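Local coordinates for regulatory protein YycH-like domain-containing protein (Eubacterium rectale, PDB 5COZ) that is of unknown function but resembles YycH-type regulatory proteins and is probably made as a lipoprotein at the cell envelope, at residues C228-A233 with Y237-N242; L307-D310 with T314-I317. All blocks are in the same frame, centred on the assembly; numbering follows the deposited sequence. Where two conformers were deposited one is given.

Interaction 1: residues C228-A233 with Y237-N242; sequences CPENEA and YANQEN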
loop_
_atom_site.group_PDB
_atom_site.type_symbol
_atom_site.label_atom_id
_atom_site.label_comp_id
_atom_site.label_asym_id
_atom_site.label_seq_id
_atom_site.Cartn_x
_atom_site.Cartn_y
_atom_site.Cartn_z
ATOM N N CYS A 228 -1.119 -3.079 -5.797
ATOM C CA CYS A 228 -0.275 -3.913 -6.609
ATOM C C CYS A 228 1.072 -3.245 -6.865
ATOM O O CYS A 228 1.143 -2.037 -7.094
ATOM C CB CYS A 228 -0.954 -4.209 -7.947
ATOM S SG CYS A 228 -2.338 -5.344 -7.820
ATOM N N PRO A 229 2.103 -4.061 -7.042
ATOM C CA PRO A 229 3.384 -3.538 -7.558
ATOM C C PRO A 229 3.230 -2.922 -8.957
ATOM O O PRO A 229 2.255 -3.186 -9.677
ATOM C CB PRO A 229 4.230 -4.816 -7.704
ATOM C CG PRO A 229 3.678 -5.742 -6.648
ATOM C CD PRO A 229 2.177 -5.502 -6.736
ATOM N N GLU A 230 4.255 -2.150 -9.362
ATOM C CA GLU A 230 4.303 -1.585 -10.709
ATOM C C GLU A 230 4.110 -2.698 -11.749
ATOM O O GLU A 230 4.798 -3.737 -11.705
ATOM C CB GLU A 230 5.653 -0.885 -10.925
ATOM C CG GLU A 230 5.764 -0.240 -12.297
ATOM C CD GLU A 230 7.103 0.427 -12.569
ATOM O OE1 GLU A 230 7.772 0.839 -11.597
ATOM O OE2 GLU A 230 7.457 0.585 -13.757
ATOM N N ASN A 231 3.234 -2.457 -12.721
ATOM C CA ASN A 231 2.974 -3.393 -13.810
ATOM C C ASN A 231 2.486 -2.554 -14.975
ATOM O O ASN A 231 1.288 -2.437 -15.256
ATOM C CB ASN A 231 1.953 -4.469 -13.409
ATOM C CG ASN A 231 1.750 -5.531 -14.474
ATOM O OD1 ASN A 231 2.183 -5.397 -15.625
ATOM N ND2 ASN A 231 0.943 -6.537 -14.163
ATOM N N GLU A 232 3.454 -1.909 -15.623
ATOM C CA GLU A 232 3.144 -0.950 -16.664
ATOM C C GLU A 232 2.448 -1.617 -17.870
ATOM O O GLU A 232 1.671 -0.951 -18.560
ATOM C CB GLU A 232 4.445 -0.227 -17.065
ATOM C CG GLU A 232 4.226 0.927 -18.026
ATOM C CD GLU A 232 5.356 1.935 -18.035
ATOM O OE1 GLU A 232 6.429 1.668 -17.448
ATOM O OE2 GLU A 232 5.136 3.027 -18.600
ATOM N N ALA A 233 2.684 -2.931 -18.111
ATOM C CA ALA A 233 1.993 -3.572 -19.233
ATOM C C ALA A 233 0.483 -3.626 -18.983
ATOM O O ALA A 233 -0.303 -3.482 -19.921
ATOM C CB ALA A 233 2.521 -4.987 -19.442
ATOM N N TYR A 237 0.978 2.661 -17.297
ATOM C CA TYR A 237 1.874 3.701 -16.792
ATOM C C TYR A 237 2.686 3.124 -15.640
ATOM O O TYR A 237 2.489 1.940 -15.289
ATOM C CB TYR A 237 1.064 4.943 -16.350
ATOM C CG TYR A 237 0.284 4.774 -15.055
ATOM C CD1 TYR A 237 -0.865 3.988 -15.005
ATOM C CD2 TYR A 237 0.683 5.423 -13.888
ATOM C CE1 TYR A 237 -1.571 3.811 -13.816
ATOM C CE2 TYR A 237 -0.033 5.274 -12.694
ATOM C CZ TYR A 237 -1.154 4.465 -12.667
ATOM O OH TYR A 237 -1.846 4.275 -11.495
ATOM N N ALA A 238 3.661 3.894 -15.112
ATOM C CA ALA A 238 4.471 3.422 -13.997
ATOM C C ALA A 238 3.666 3.547 -12.707
ATOM O O ALA A 238 3.859 4.486 -11.920
ATOM C CB ALA A 238 5.777 4.210 -13.924
ATOM N N ASN A 239 2.711 2.610 -12.507
ATOM C CA ASN A 239 1.868 2.641 -11.310
ATOM C C ASN A 239 2.705 2.245 -10.099
ATOM O O ASN A 239 3.821 1.714 -10.226
ATOM C CB ASN A 239 0.660 1.705 -11.467
ATOM C CG ASN A 239 1.072 0.265 -11.660
ATOM O OD1 ASN A 239 1.648 -0.099 -12.706
ATOM N ND2 ASN A 239 0.890 -0.555 -10.636
ATOM N N GLN A 240 2.203 2.580 -8.928
ATOM C CA GLN A 240 2.895 2.201 -7.706
ATOM C C GLN A 240 1.891 1.829 -6.660
ATOM O O GLN A 240 0.698 2.127 -6.792
ATOM C CB GLN A 240 3.812 3.313 -7.202
ATOM C CG GLN A 240 3.068 4.519 -6.749
ATOM C CD GLN A 240 4.002 5.698 -6.670
ATOM O OE1 GLN A 240 4.293 6.351 -7.682
ATOM N NE2 GLN A 240 4.453 6.013 -5.458
ATOM N N GLU A 241 2.397 1.203 -5.587
ATOM C CA GLU A 241 1.530 0.760 -4.514
ATOM C C GLU A 241 0.883 1.936 -3.811
ATOM O O GLU A 241 1.555 2.901 -3.398
ATOM C CB GLU A 241 2.310 -0.070 -3.507
ATOM C CG GLU A 241 2.878 -1.354 -4.110
ATOM C CD GLU A 241 4.010 -1.943 -3.282
ATOM O OE1 GLU A 241 3.719 -2.618 -2.274
ATOM O OE2 GLU A 241 5.178 -1.616 -3.572
ATOM N N ASN A 242 -0.442 1.879 -3.715
ATOM C CA ASN A 242 -1.200 2.938 -3.072
ATOM C C ASN A 242 -1.129 2.828 -1.550
ATOM O O ASN A 242 -1.987 2.168 -0.943
ATOM C CB ASN A 242 -2.652 2.883 -3.518
ATOM C CG ASN A 242 -3.508 3.883 -2.825
ATOM O OD1 ASN A 242 -3.171 5.067 -2.767
ATOM N ND2 ASN A 242 -4.642 3.430 -2.306
HETATM O O HOH W 1 -0.553 -0.176 -8.117
HETATM O O HOH W 2 6.371 2.729 -10.014
#

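Interaction 2: residues L307-D310 with T314-I317; sequences LFAD and TYDI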
loop_
_atom_site.group_PDB
_atom_site.type_symbol
_atom_site.label_atom_id
_atom_site.label_comp_id
_atom_site.label_asym_id
_atom_site.label_seq_id
_atom_site.Cartn_x
_atom_site.Cartn_y
_atom_site.Cartn_z
ATOM N N LEU A 307 -6.148 1.604 -11.662
ATOM C CA LEU A 307 -6.138 2.683 -12.629
ATOM C C LEU A 307 -5.472 2.266 -13.911
ATOM O O LEU A 307 -4.411 1.621 -13.897
ATOM C CB LEU A 307 -5.426 3.887 -12.090
ATOM C CG LEU A 307 -6.046 4.540 -10.883
ATOM C CD1 LEU A 307 -5.537 5.833 -10.793
ATOM C CD2 LEU A 307 -7.523 4.770 -11.044
ATOM N N PHE A 308 -6.109 2.647 -15.038
ATOM C CA PHE A 308 -5.581 2.331 -16.359
ATOM C C PHE A 308 -5.402 3.630 -17.101
ATOM O O PHE A 308 -6.386 4.372 -17.294
ATOM C CB PHE A 308 -6.541 1.385 -17.109
ATOM C CG PHE A 308 -6.784 0.068 -16.416
ATOM C CD1 PHE A 308 -5.927 -1.013 -16.620
ATOM C CD2 PHE A 308 -7.824 -0.076 -15.501
ATOM C CE1 PHE A 308 -6.153 -2.230 -15.984
ATOM C CE2 PHE A 308 -8.047 -1.287 -14.865
ATOM C CZ PHE A 308 -7.219 -2.363 -15.122
ATOM N N ALA A 309 -4.170 3.922 -17.534
ATOM C CA ALA A 309 -3.933 5.179 -18.255
ATOM C C ALA A 309 -4.861 5.317 -19.459
ATOM O O ALA A 309 -5.119 4.346 -20.178
ATOM C CB ALA A 309 -2.478 5.263 -18.690
ATOM N N ASP A 310 -5.433 6.522 -19.632
ATOM C CA ASP A 310 -6.349 6.754 -20.732
ATOM C C ASP A 310 -5.706 7.749 -21.689
ATOM O O ASP A 310 -5.154 7.332 -22.706
ATOM C CB ASP A 310 -7.730 7.217 -20.204
ATOM C CG ASP A 310 -8.801 7.476 -21.262
ATOM O OD1 ASP A 310 -8.600 7.069 -22.435
ATOM O OD2 ASP A 310 -9.848 8.033 -20.904
ATOM N N THR A 314 -5.854 11.636 -17.494
ATOM C CA THR A 314 -7.088 10.929 -17.107
ATOM C C THR A 314 -6.796 9.392 -17.119
ATOM O O THR A 314 -6.002 8.888 -17.926
ATOM C CB THR A 314 -8.279 11.328 -18.021
ATOM O OG1 THR A 314 -8.550 12.717 -17.840
ATOM C CG2 THR A 314 -9.573 10.534 -17.737
ATOM N N TYR A 315 -7.463 8.680 -16.219
ATOM C CA TYR A 315 -7.331 7.239 -16.094
ATOM C C TYR A 315 -8.684 6.624 -15.977
ATOM O O TYR A 315 -9.568 7.242 -15.384
ATOM C CB TYR A 315 -6.555 6.904 -14.789
ATOM C CG TYR A 315 -5.164 7.478 -14.684
ATOM C CD1 TYR A 315 -4.964 8.826 -14.412
ATOM C CD2 TYR A 315 -4.045 6.669 -14.839
ATOM C CE1 TYR A 315 -3.681 9.366 -14.337
ATOM C CE2 TYR A 315 -2.757 7.188 -14.745
ATOM C CZ TYR A 315 -2.581 8.549 -14.530
ATOM O OH TYR A 315 -1.316 9.091 -14.415
ATOM N N ASP A 316 -8.860 5.396 -16.462
ATOM C CA ASP A 316 -10.066 4.632 -16.178
ATOM C C ASP A 316 -9.851 3.998 -14.813
ATOM O O ASP A 316 -8.735 3.520 -14.539
ATOM C CB ASP A 316 -10.286 3.536 -17.217
ATOM C CG ASP A 316 -10.807 4.102 -18.520
ATOM O OD1 ASP A 316 -11.996 4.477 -18.565
ATOM O OD2 ASP A 316 -10.030 4.152 -19.496
ATOM N N ILE A 317 -10.867 3.989 -13.969
ATOM C CA ILE A 317 -10.786 3.376 -12.640
ATOM C C ILE A 317 -11.789 2.231 -12.614
ATOM O O ILE A 317 -12.973 2.455 -12.902
ATOM C CB ILE A 317 -10.990 4.410 -11.507
ATOM C CG1 ILE A 317 -10.837 3.754 -10.126
ATOM C CG2 ILE A 317 -12.306 5.240 -11.613
ATOM C CD1 ILE A 317 -10.720 4.755 -8.970
HETATM O O HOH W 3 -7.671 3.032 -20.137
HETATM O O HOH W 4 -10.729 4.567 -22.066
#

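Interaction 1: residues C228-A233 with Y237-N242
Asn239 reaches across from 237-242 and lays its side-chain amide against the backbone of Pro229, Glu230 and Asn231. Its OD1 receives the backbone N of Asn231 at 2.8 Å in a nearly straight bond (174° at the hydrogen), the donor tilted 19° from the carbonyl plane. On the other corner ND2 donates to Pro229 O at 3.1 Å, coming in well above that carbonyl's plane. The two bonds grip both ends of the amide and fix its rotation. CG of Asn239 sits between the backbone N and the carbonyl carbon (chi1 61°), which swings the amide toward 229-231. Its CB lies 3.5 Å above one face of the Tyr237 ring, offset toward the rim. A water accepts from Asn239 ND2 at 2.9 Å and lies within hydrogen-bonding distance of Cys228 O and Gln240 O. Glu230 crosses Asn239 with its carboxylate plane steeply turned from the amide; its CB rests 3.3 Å from Asn239 O, and a second water links that oxygen to Glu230 OE1. Ala238 centres an inverse gamma turn, with a weak bond from Asn239 N to Tyr237 O. The aliphatic part of Glu232 runs over the peptide of Tyr237, CG lying 3.4 Å from Tyr237 O. With an alanine in place of Asn239, Asn231 N and Pro229 O would probably lose these side-chain partners, and the water its ND2 donor. OD1 is shared between Asn231 N, at the N-cap of helix 232-235, and Thr235 OG1 at the helix end. Glu241 packs its CG on Cys228 O and sends OE1 to Tyr145 N. Segment 228-233 runs into that helix, and 237-242 leaves it, nearly reversed, toward strand 244-249, while Cys228 packs against strands 295-311 and 338-348.

Interaction 2: residues L307-D310 with T314-I317
Phe308 and Asp316 form a hydrogen-bonded pair of this antiparallel hairpin: Phe308 N donates to Asp316 O in the carbonyl plane, and Asp316 N returns a bond to Phe308 O, both at 2.8 Å. Asp310 N adds a third bond, to Thr314 O. Followed outward, the Asp310 side chain starts with CB 3.3 Å from Thr314 O. Its CG, anti to the backbone N (chi1 -179°), lies 4.0 Å from Asp316 OD2. At the tip OD1 takes a weak bond from a water that also donates to Asp316 OD2, while OD2 stands 4.1 Å from Asp316 OD2. Lys63 NZ makes salt bridges to Asp310 OD2 and Asp316 OD1, and probably offsets the like charges of the two carboxylates. Elsewhere on the hairpin, Leu307 and Ile317 lie side by side, with CD2 of Leu307, in one of its two conformers, packed on Ile317 CB. Tyr315 CD2 approaches Ala309 CA obliquely at 3.7 Å, and the edge of the Phe308 ring lies near Asp316 O. Strand 314-330 is bordered by strand 58-66, whose Val64 touches Leu307, Tyr315 and Ile317; beyond it strand 262-272 brings Tyr262 to Leu307 and Trp264 to Ile317, so the hairpin end is built into the mixed sheet.

Overall arrangement
Interaction 1 precedes interaction 2 in sequence, their centres about 12 Å apart. The first is a turn around helix 232-235, leading into strand 244-249 of the antiparallel sheet; the second is the end of hairpin 295-311/314-330 in the mixed sheet. They meet at Tyr237, whose CE1 lies 3.6 Å from Leu307 O and whose ring stands edge-to-face with that of Tyr315. Thr235, between the segments of interaction 1, also shares backbone hydrogen bonding with Ala309. Together the contacts join the turn to the hairpin end, so the loop before strand 244-249 of one sheet packs on the hairpin end of the other.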